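Local coordinates for protein ribosome biogenesis Nep1 RNA methyltransferase (PDB 3O7B) that probably methylates N1 of a specific pseudouridine in 16S ribosomal RNA with S-adenosyl-L-methionine as methyl donor, acting as a homodimer of the SPOUT class in ribosome biogenesis, at residues Pro48-Asp53 with Lys59-Ile64; Ala35-Ile40 with Asp88-Cys93; Val215-Glu220 with Leu225-Arg230. All blocks are in the same frame, centred on the assembly; numbering follows the deposited sequence.

Contact 1. Residues Pro48-Asp53 with Lys59-Ile64; sequences PAVRAD and KRPEKI
Val50 and Pro61 meet where the helix faces the loop that follows it: the CG1 methyl of Val50 lies against the CB-CG side of the proline ring, 3.6 Å from Pro61 CB and 3.9 Å from Pro61 CG. CG1 is the branch set anti to the backbone N (chi1 168°), and the two side chains meet at a slant. One helical turn on, the carboxylate of Asp53 touches the branch methyl of Ile64, with Asp53 OD2 3.8 Å from Ile64 CG2; this is plain van der Waals contact, and no hydrogen bond joins the two segments. Behind this first shell the loop is shaped by its own bonds. Residues 61-63 form a short 3-10 turn, in which Lys63 N bonds to Arg60 O and Ile64 N to Pro61 O, and Pro61 and Ile64 both point toward the helix. On the side turned from the helix, Arg60 grips Glu62 side-on: NE and NH2 both donate to Glu62 OE1, each over 3.3 Å and nearly in the guanidinium plane. Lys59 NZ forms a salt bridge to Glu137 of helix 129-142. The contact is thus the fold-back of a chain after helix 48-57. Pro61 also packs on Ala54 of that helix, Val50 and Ile64 both touch Ile40, and helix 68-71 closes over Asp53 and Ile64 through His71.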
loop_
_atom_site.group_PDB
_atom_site.type_symbol
_atom_site.label_atom_id
_atom_site.label_comp_id
_atom_site.label_asym_id
_atom_site.label_seq_id
_atom_site.Cartn_x
_atom_site.Cartn_y
_atom_site.Cartn_z
ATOM N N PRO A 48 -26.113 -4.662 -15.731
ATOM C CA PRO A 48 -25.198 -4.661 -16.879
ATOM C C PRO A 48 -23.711 -4.453 -16.562
ATOM O O PRO A 48 -22.868 -5.070 -17.205
ATOM C CB PRO A 48 -25.720 -3.503 -17.750
ATOM C CG PRO A 48 -26.738 -2.790 -16.913
ATOM C CD PRO A 48 -27.284 -3.804 -15.985
ATOM N N ALA A 49 -23.386 -3.589 -15.602
ATOM C CA ALA A 49 -21.983 -3.375 -15.220
ATOM C C ALA A 49 -21.378 -4.637 -14.609
ATOM O O ALA A 49 -20.197 -4.928 -14.811
ATOM C CB ALA A 49 -21.851 -2.208 -14.262
ATOM N N VAL A 50 -22.199 -5.381 -13.867
ATOM C CA VAL A 50 -21.776 -6.647 -13.265
ATOM C C VAL A 50 -21.675 -7.756 -14.315
ATOM O O VAL A 50 -20.715 -8.529 -14.315
ATOM C CB VAL A 50 -22.706 -7.049 -12.089
ATOM C CG1 VAL A 50 -22.458 -8.479 -11.644
ATOM C CG2 VAL A 50 -22.500 -6.101 -10.931
ATOM N N ARG A 51 -22.665 -7.834 -15.203
ATOM C CA ARG A 51 -22.637 -8.814 -16.290
ATOM C C ARG A 51 -21.449 -8.582 -17.228
ATOM O O ARG A 51 -20.820 -9.538 -17.685
ATOM C CB ARG A 51 -23.959 -8.818 -17.066
ATOM C CG ARG A 51 -25.070 -9.626 -16.396
ATOM C CD ARG A 51 -26.283 -9.803 -17.314
ATOM N NE ARG A 51 -25.961 -10.560 -18.527
ATOM C CZ ARG A 51 -26.182 -11.863 -18.692
ATOM N NH1 ARG A 51 -26.738 -12.585 -17.727
ATOM N NH2 ARG A 51 -25.848 -12.447 -19.834
ATOM N N ALA A 52 -21.139 -7.314 -17.492
ATOM C CA ALA A 52 -19.984 -6.950 -18.322
ATOM C C ALA A 52 -18.665 -7.391 -17.678
ATOM O O ALA A 52 -17.796 -7.949 -18.349
ATOM C CB ALA A 52 -19.967 -5.454 -18.587
ATOM N N ASP A 53 -18.526 -7.152 -16.374
ATOM C CA ASP A 53 -17.320 -7.577 -15.666
ATOM C C ASP A 53 -17.199 -9.097 -15.626
ATOM O O ASP A 53 -16.102 -9.632 -15.759
ATOM C CB ASP A 53 -17.270 -7.000 -14.247
ATOM C CG ASP A 53 -15.885 -7.134 -13.615
ATOM O OD1 ASP A 53 -14.871 -6.861 -14.306
ATOM O OD2 ASP A 53 -15.809 -7.514 -12.430
ATOM N N LYS A 59 -15.974 -15.468 -15.303
ATOM C CA LYS A 59 -16.664 -16.229 -14.254
ATOM C C LYS A 59 -17.951 -15.555 -13.775
ATOM O O LYS A 59 -18.214 -14.394 -14.091
ATOM C CB LYS A 59 -15.726 -16.585 -13.089
ATOM C CG LYS A 59 -15.176 -15.417 -12.289
ATOM C CD LYS A 59 -13.989 -15.900 -11.458
ATOM C CE LYS A 59 -13.931 -15.247 -10.097
ATOM N NZ LYS A 59 -12.805 -15.783 -9.282
ATOM N N ARG A 60 -18.749 -16.302 -13.017
ATOM C CA ARG A 60 -20.077 -15.869 -12.587
ATOM C C ARG A 60 -20.006 -14.702 -11.595
ATOM O O ARG A 60 -19.106 -14.668 -10.760
ATOM C CB ARG A 60 -20.832 -17.042 -11.952
ATOM C CG ARG A 60 -20.905 -18.287 -12.834
ATOM C CD ARG A 60 -22.044 -19.215 -12.419
ATOM N NE ARG A 60 -21.832 -19.859 -11.119
ATOM C CZ ARG A 60 -21.036 -20.908 -10.913
ATOM N NH1 ARG A 60 -20.343 -21.441 -11.916
ATOM N NH2 ARG A 60 -20.923 -21.425 -9.696
ATOM N N PRO A 61 -20.951 -13.744 -11.687
ATOM C CA PRO A 61 -21.014 -12.610 -10.752
ATOM C C PRO A 61 -20.900 -12.988 -9.279
ATOM O O PRO A 61 -20.258 -12.274 -8.505
ATOM C CB PRO A 61 -22.392 -12.008 -11.035
ATOM C CG PRO A 61 -22.599 -12.277 -12.475
ATOM C CD PRO A 61 -21.999 -13.638 -12.724
ATOM N N GLU A 62 -21.500 -14.112 -8.892
ATOM C CA GLU A 62 -21.520 -14.532 -7.490
ATOM C C GLU A 62 -20.140 -14.895 -6.935
ATOM O O GLU A 62 -19.971 -15.001 -5.714
ATOM C CB GLU A 62 -22.500 -15.696 -7.284
ATOM C CG GLU A 62 -22.125 -17.006 -7.973
ATOM C CD GLU A 62 -23.008 -18.174 -7.525
ATOM O OE1 GLU A 62 -22.823 -19.297 -8.042
ATOM O OE2 GLU A 62 -23.877 -17.969 -6.646
ATOM N N LYS A 63 -19.175 -15.092 -7.837
ATOM C CA LYS A 63 -17.802 -15.455 -7.465
ATOM C C LYS A 63 -16.834 -14.261 -7.444
ATOM O O LYS A 63 -15.663 -14.411 -7.074
ATOM C CB LYS A 63 -17.260 -16.515 -8.432
ATOM C CG LYS A 63 -18.157 -17.739 -8.626
ATOM C CD LYS A 63 -18.338 -18.507 -7.334
ATOM C CE LYS A 63 -19.036 -19.840 -7.581
ATOM N NZ LYS A 63 -18.151 -20.794 -8.294
ATOM N N ILE A 64 -17.324 -13.094 -7.844
ATOM C CA ILE A 64 -16.464 -11.922 -8.063
ATOM C C ILE A 64 -16.495 -10.996 -6.849
ATOM O O ILE A 64 -17.551 -10.762 -6.243
ATOM C CB ILE A 64 -16.890 -11.175 -9.340
ATOM C CG1 ILE A 64 -16.628 -12.058 -10.571
ATOM C CG2 ILE A 64 -16.152 -9.829 -9.482
ATOM C CD1 ILE A 64 -17.271 -11.551 -11.854
#

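Contact 2. Residues Ala35-Ile40 with Asp88-Cys93; sequences ASLELI and DIVHQC
Val90 faces Ala35 and Leu37 with a chi1 of 73°, which sets CG1 between its backbone N and carbonyl carbon and CG2 anti to the N. CG2 thereby lies against Ala35, while CG1 sits between Ala35 and Leu37. Val90 CG2 and CB are both 4.1 Å from Ala35 CB, and Val90 CG1 approaches Leu37 CD1 at 4.3 Å. Leu37 presents that methyl through its own torsions, with CG swung anti to the backbone N (chi1 -160°). The touch is light and wholly apolar, and all three residues are buried. Beside it a water spans the two backbones, accepting from Ser36 N at 3.2 Å and from Val90 N at 3.1 Å, so two buried amides share one acceptor. Ser36 is the centre of an inverse gamma turn, closed by a weak bond from Leu37 N to Ala35 O, which bends the chain as it leaves the strand. Its OG is hydrogen-bonded to Lys83 O and Arg86 N, tying this bend to the chain leading into the helix. There Asp88 forms a salt bridge with Arg86, consistent with its predicted role of steadying an arginine that probably meets the substrate rRNA. The contact thus joins the end of central strand 28-35 to helix 87-98. Val109 of strand 105-111 packs on both Ala35 and Val90, Met136 and Phe140 of helix 129-142 cover Leu37, and farther along helix 87-98 Gln92 NE2 is hydrogen-bonded to Arg127 O of the second subunit.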
loop_
_atom_site.group_PDB
_atom_site.type_symbol
_atom_site.label_atom_id
_atom_site.label_comp_id
_atom_site.label_asym_id
_atom_site.label_seq_id
_atom_site.Cartn_x
_atom_site.Cartn_y
_atom_site.Cartn_z
ATOM N N ALA A 35 -13.707 -4.528 7.199
ATOM C CA ALA A 35 -12.985 -4.480 5.922
ATOM C C ALA A 35 -13.955 -4.609 4.769
ATOM O O ALA A 35 -14.923 -5.393 4.800
ATOM C CB ALA A 35 -11.922 -5.541 5.857
ATOM N N SER A 36 -13.695 -3.820 3.734
ATOM C CA SER A 36 -14.577 -3.664 2.597
ATOM C C SER A 36 -14.315 -4.801 1.612
ATOM O O SER A 36 -13.786 -4.601 0.498
ATOM C CB SER A 36 -14.311 -2.288 1.980
ATOM O OG SER A 36 -15.306 -1.925 1.049
ATOM N N LEU A 37 -14.683 -6.007 2.042
ATOM C CA LEU A 37 -14.318 -7.239 1.376
ATOM C C LEU A 37 -15.540 -8.149 1.345
ATOM O O LEU A 37 -15.961 -8.686 2.377
ATOM C CB LEU A 37 -13.187 -7.863 2.175
ATOM C CG LEU A 37 -12.224 -8.888 1.644
ATOM C CD1 LEU A 37 -11.360 -8.258 0.565
ATOM C CD2 LEU A 37 -11.378 -9.327 2.809
ATOM N N GLU A 38 -16.117 -8.291 0.160
ATOM C CA GLU A 38 -17.303 -9.122 -0.042
ATOM C C GLU A 38 -17.466 -9.475 -1.507
ATOM O O GLU A 38 -16.999 -8.738 -2.393
ATOM C CB GLU A 38 -18.564 -8.390 0.457
ATOM C CG GLU A 38 -19.046 -7.248 -0.430
ATOM C CD GLU A 38 -20.115 -6.417 0.233
ATOM O OE1 GLU A 38 -21.123 -7.021 0.672
ATOM O OE2 GLU A 38 -19.954 -5.184 0.329
ATOM N N LEU A 39 -18.157 -10.582 -1.763
ATOM C CA LEU A 39 -18.556 -10.927 -3.113
ATOM C C LEU A 39 -19.741 -10.061 -3.556
ATOM O O LEU A 39 -20.427 -9.458 -2.727
ATOM C CB LEU A 39 -18.892 -12.421 -3.204
ATOM C CG LEU A 39 -17.750 -13.375 -2.842
ATOM C CD1 LEU A 39 -18.225 -14.820 -2.862
ATOM C CD2 LEU A 39 -16.553 -13.166 -3.763
ATOM N N ILE A 40 -19.965 -9.981 -4.860
ATOM C CA ILE A 40 -21.046 -9.146 -5.378
ATOM C C ILE A 40 -22.382 -9.601 -4.751
ATOM O O ILE A 40 -22.725 -10.785 -4.853
ATOM C CB ILE A 40 -21.086 -9.180 -6.926
ATOM C CG1 ILE A 40 -19.825 -8.506 -7.501
ATOM C CG2 ILE A 40 -22.336 -8.458 -7.448
ATOM C CD1 ILE A 40 -19.658 -8.645 -9.014
ATOM N N ASP A 88 -9.012 -2.531 -1.786
ATOM C CA ASP A 88 -7.657 -1.958 -1.842
ATOM C C ASP A 88 -7.187 -1.512 -0.469
ATOM O O ASP A 88 -5.985 -1.548 -0.155
ATOM C CB ASP A 88 -7.619 -0.760 -2.789
ATOM C CG ASP A 88 -8.675 0.268 -2.457
ATOM O OD1 ASP A 88 -9.865 -0.046 -2.705
ATOM O OD2 ASP A 88 -8.317 1.361 -1.962
ATOM N N ILE A 89 -8.121 -1.085 0.382
ATOM C CA ILE A 89 -7.705 -0.537 1.664
ATOM C C ILE A 89 -7.065 -1.618 2.540
ATOM O O ILE A 89 -5.932 -1.472 3.030
ATOM C CB ILE A 89 -8.871 0.146 2.410
ATOM C CG1 ILE A 89 -9.353 1.351 1.606
ATOM C CG2 ILE A 89 -8.457 0.554 3.821
ATOM C CD1 ILE A 89 -10.690 1.919 2.095
ATOM N N VAL A 90 -7.775 -2.727 2.729
ATOM C CA VAL A 90 -7.223 -3.771 3.571
ATOM C C VAL A 90 -6.007 -4.441 2.901
ATOM O O VAL A 90 -5.092 -4.867 3.589
ATOM C CB VAL A 90 -8.324 -4.795 4.026
ATOM C CG1 VAL A 90 -8.755 -5.700 2.899
ATOM C CG2 VAL A 90 -7.846 -5.604 5.221
ATOM N N HIS A 91 -5.988 -4.483 1.570
ATOM C CA HIS A 91 -4.816 -5.017 0.844
ATOM C C HIS A 91 -3.541 -4.326 1.296
ATOM O O HIS A 91 -2.585 -4.985 1.702
ATOM C CB HIS A 91 -5.008 -4.820 -0.656
ATOM C CG HIS A 91 -3.851 -5.297 -1.484
ATOM N ND1 HIS A 91 -3.375 -4.581 -2.562
ATOM C CD2 HIS A 91 -3.064 -6.392 -1.371
ATOM C CE1 HIS A 91 -2.349 -5.226 -3.092
ATOM N NE2 HIS A 91 -2.142 -6.330 -2.393
ATOM N N GLN A 92 -3.548 -2.991 1.253
ATOM C CA GLN A 92 -2.312 -2.262 1.500
ATOM C C GLN A 92 -1.932 -2.329 2.964
ATOM O O GLN A 92 -0.751 -2.421 3.312
ATOM C CB GLN A 92 -2.472 -0.817 1.030
ATOM C CG GLN A 92 -2.735 -0.717 -0.492
ATOM C CD GLN A 92 -3.503 0.519 -0.925
ATOM O OE1 GLN A 92 -3.850 1.382 -0.112
ATOM N NE2 GLN A 92 -3.781 0.609 -2.229
ATOM N N CYS A 93 -2.931 -2.301 3.851
ATOM C CA CYS A 93 -2.640 -2.370 5.265
ATOM C C CYS A 93 -2.047 -3.708 5.643
ATOM O O CYS A 93 -1.111 -3.779 6.427
ATOM C CB CYS A 93 -3.913 -2.139 6.089
ATOM S SG CYS A 93 -4.565 -0.452 5.995
HETATM O O HOH W 1 -10.842 -2.814 2.705
#

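Contact 3. Residues Val215-Glu220 with Leu225-Arg230; sequences VSLGTE and LYVTSR. With SAH (S-adenosyl-L-homocysteine), chain C; TYR (tyrosine), chain B.
Leu217 and Arg230 run past each other in opposite directions, and the guanidinium of Arg230 carries Leu217 CB over the centre of one face, 4.0 Å above its plane. Nearer the helix, Leu217 CD1 rests 4.1 Å from both Arg230 CB and Val227 CG1, the leucine and valine side chains crossing at a slant. Val227 divides its branches: with CG1 anti to the backbone N (chi1 174°) and turned to Leu217, CG2 is left to press on the adenine of S-adenosylhomocysteine, 3.5 Å from its N9. The loop backbone reads the polar edge of the base. Leu217 N donates almost straight to the ligand N1 (2.9 Å, 171°), while the ligand N6 donates to Glu220 O at 2.7 Å and, over a longer path, to Gly218 O. An ST turn, in which Ser216 OG accepts from Gly218 N, shapes the loop. The bound tyrosine lies on another side of this loop, its amino N at the edge of the Arg230 guanidinium, close to the plane. The loop backbone, Leu217 and Val227 line the adenine end of the cofactor pocket, consistent with the knotted cofactor site of SPOUT methyltransferases. The loop runs from edge strand 212-215 to helix 224-239; Phe172 of strand 168-172 packs on Val227, Phe181 of helix 181-184 on Leu217, and Ser229 OG is hydrogen-bonded to Ser229 OG of the second subunit.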
loop_
_atom_site.group_PDB
_atom_site.type_symbol
_atom_site.label_atom_id
_atom_site.label_comp_id
_atom_site.label_asym_id
_atom_site.label_seq_id
_atom_site.Cartn_x
_atom_site.Cartn_y
_atom_site.Cartn_z
ATOM N N VAL A 215 -8.309 5.183 21.170
ATOM C CA VAL A 215 -7.029 5.886 21.060
ATOM C C VAL A 215 -7.013 6.748 19.803
ATOM O O VAL A 215 -7.291 6.268 18.687
ATOM C CB VAL A 215 -5.832 4.898 21.024
ATOM C CG1 VAL A 215 -4.498 5.654 20.988
ATOM C CG2 VAL A 215 -5.883 3.923 22.215
ATOM N N SER A 216 -6.723 8.035 19.996
ATOM C CA SER A 216 -6.608 8.967 18.886
ATOM C C SER A 216 -5.136 9.271 18.602
ATOM O O SER A 216 -4.313 9.348 19.516
ATOM C CB SER A 216 -7.359 10.268 19.176
ATOM O OG SER A 216 -7.246 11.153 18.070
ATOM N N LEU A 217 -4.809 9.405 17.321
ATOM C CA LEU A 217 -3.468 9.821 16.915
ATOM C C LEU A 217 -3.381 11.333 16.703
ATOM O O LEU A 217 -2.286 11.893 16.663
ATOM C CB LEU A 217 -3.038 9.100 15.637
ATOM C CG LEU A 217 -2.936 7.576 15.728
ATOM C CD1 LEU A 217 -2.552 7.015 14.355
ATOM C CD2 LEU A 217 -1.944 7.141 16.797
ATOM N N GLY A 218 -4.527 11.984 16.569
ATOM C CA GLY A 218 -4.552 13.425 16.311
ATOM C C GLY A 218 -5.920 13.954 15.936
ATOM O O GLY A 218 -6.888 13.193 15.829
ATOM N N THR A 219 -5.969 15.265 15.690
ATOM C CA THR A 219 -7.210 16.026 15.483
ATOM C C THR A 219 -7.775 15.968 14.059
ATOM O O THR A 219 -8.621 16.791 13.688
ATOM C CB THR A 219 -6.988 17.524 15.834
ATOM O OG1 THR A 219 -6.069 18.107 14.894
ATOM C CG2 THR A 219 -6.420 17.672 17.237
ATOM N N GLU A 220 -7.308 15.004 13.267
ATOM C CA GLU A 220 -7.682 14.883 11.852
ATOM C C GLU A 220 -8.049 13.432 11.569
ATOM O O GLU A 220 -7.623 12.541 12.307
ATOM C CB GLU A 220 -6.503 15.259 10.938
ATOM C CG GLU A 220 -5.639 16.439 11.386
ATOM C CD GLU A 220 -4.203 16.330 10.878
ATOM O OE1 GLU A 220 -3.283 16.107 11.708
ATOM O OE2 GLU A 220 -4.008 16.449 9.646
ATOM N N LEU A 225 -4.179 3.164 6.030
ATOM C CA LEU A 225 -2.769 2.841 5.787
ATOM C C LEU A 225 -1.842 3.656 6.684
ATOM O O LEU A 225 -0.887 3.129 7.263
ATOM C CB LEU A 225 -2.452 3.067 4.317
ATOM C CG LEU A 225 -1.024 2.702 3.865
ATOM C CD1 LEU A 225 -0.668 1.264 4.136
ATOM C CD2 LEU A 225 -0.879 3.017 2.369
ATOM N N TYR A 226 -2.142 4.946 6.821
ATOM C CA TYR A 226 -1.328 5.775 7.682
ATOM C C TYR A 226 -1.414 5.350 9.163
ATOM O O TYR A 226 -0.414 5.271 9.862
ATOM C CB TYR A 226 -1.690 7.262 7.510
ATOM C CG TYR A 226 -0.869 8.121 8.419
ATOM C CD1 TYR A 226 0.461 8.459 8.083
ATOM C CD2 TYR A 226 -1.375 8.546 9.639
ATOM C CE1 TYR A 226 1.240 9.229 8.954
ATOM C CE2 TYR A 226 -0.608 9.319 10.514
ATOM C CZ TYR A 226 0.699 9.654 10.163
ATOM O OH TYR A 226 1.438 10.422 11.042
ATOM N N VAL A 227 -2.631 5.054 9.622
ATOM C CA VAL A 227 -2.830 4.607 11.001
ATOM C C VAL A 227 -2.108 3.284 11.243
ATOM O O VAL A 227 -1.408 3.118 12.235
ATOM C CB VAL A 227 -4.333 4.482 11.315
ATOM C CG1 VAL A 227 -4.534 3.868 12.691
ATOM C CG2 VAL A 227 -4.984 5.869 11.272
ATOM N N THR A 228 -2.221 2.368 10.284
ATOM C CA THR A 228 -1.484 1.106 10.374
ATOM C C THR A 228 0.022 1.356 10.508
ATOM O O THR A 228 0.692 0.779 11.352
ATOM C CB THR A 228 -1.761 0.209 9.155
ATOM O OG1 THR A 228 -3.173 -0.070 9.081
ATOM C CG2 THR A 228 -1.021 -1.110 9.267
ATOM N N SER A 229 0.534 2.237 9.646
ATOM C CA SER A 229 1.957 2.575 9.673
ATOM C C SER A 229 2.396 3.159 11.019
ATOM O O SER A 229 3.383 2.713 11.627
ATOM C CB SER A 229 2.237 3.566 8.546
ATOM O OG SER A 229 3.599 3.988 8.589
ATOM N N ARG A 230 1.668 4.166 11.499
ATOM C CA ARG A 230 2.027 4.821 12.754
ATOM C C ARG A 230 1.931 3.864 13.936
ATOM O O ARG A 230 2.830 3.816 14.772
ATOM C CB ARG A 230 1.162 6.050 12.992
ATOM C CG ARG A 230 1.583 6.831 14.224
ATOM C CD ARG A 230 1.433 8.323 13.969
ATOM N NE ARG A 230 1.315 9.089 15.208
ATOM C CZ ARG A 230 0.802 10.314 15.277
ATOM N NH1 ARG A 230 0.366 10.922 14.172
ATOM N NH2 ARG A 230 0.722 10.934 16.453
HETATM N N SAH C . -14.315 7.140 10.246
HETATM C CA SAH C . -13.483 7.594 9.093
HETATM C CB SAH C . -13.516 6.542 7.993
HETATM C CG SAH C . -12.516 5.409 8.215
HETATM S SD SAH C . -10.798 5.990 8.346
HETATM C C SAH C . -13.932 8.950 8.557
HETATM O O SAH C . -14.812 9.592 9.135
HETATM C "C5'" SAH C . -9.873 4.461 8.656
HETATM C "C4'" SAH C . -9.540 4.102 10.100
HETATM O "O4'" SAH C . -8.412 4.813 10.574
HETATM C "C3'" SAH C . -10.621 4.437 11.111
HETATM O "O3'" SAH C . -11.669 3.499 11.086
HETATM C "C2'" SAH C . -9.837 4.423 12.396
HETATM O "O2'" SAH C . -9.618 3.079 12.837
HETATM C "C1'" SAH C . -8.500 5.004 11.977
HETATM N N9 SAH C . -8.314 6.460 12.220
HETATM C C8 SAH C . -8.587 7.495 11.354
HETATM N N7 SAH C . -8.231 8.661 11.955
HETATM C C5 SAH C . -7.711 8.378 13.167
HETATM C C6 SAH C . -7.201 9.171 14.188
HETATM N N6 SAH C . -7.147 10.509 14.072
HETATM N N1 SAH C . -6.730 8.580 15.336
HETATM C C2 SAH C . -6.786 7.207 15.494
HETATM N N3 SAH C . -7.300 6.428 14.481
HETATM C C4 SAH C . -7.764 6.997 13.347
HETATM N N TYR B . 0.138 13.739 18.483
HETATM C CA TYR B . -0.833 14.633 19.178
HETATM C C TYR B . -0.084 15.686 19.996
HETATM O O TYR B . 1.024 15.439 20.482
HETATM C CB TYR B . -1.751 13.811 20.091
HETATM C CG TYR B . -3.212 14.226 20.080
HETATM C CD1 TYR B . -3.591 15.553 20.295
HETATM C CD2 TYR B . -4.220 13.281 19.875
HETATM C CE1 TYR B . -4.933 15.931 20.294
HETATM C CE2 TYR B . -5.567 13.648 19.872
HETATM C CZ TYR B . -5.914 14.975 20.084
HETATM O OH TYR B . -7.240 15.349 20.083
HETATM O OXT TYR B . -0.561 16.810 20.194
#

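Overall arrangement
The contacts follow a path from the outer part of the chain to its cofactor site. Contacts 1 and 3 join segments only a few residues apart, whereas contact 2 spans 47 residues that include contact 1; contact 3 comes last, near the C-terminus. Centres of contacts 1 and 2 lie 18 Å apart, those of 2 and 3 19 Å, and those of 1 and 3 36 Å, on opposite sides of the chain's centre. Contacts 1 and 2 touch where Ile64 and Ile40 pair through their backbones. Contacts 2 and 3 touch where Cys93 of helix 87-98 packs on Thr228 of helix 224-239; both helices also reach the second subunit, placing the cofactor pocket beside the dimer interface.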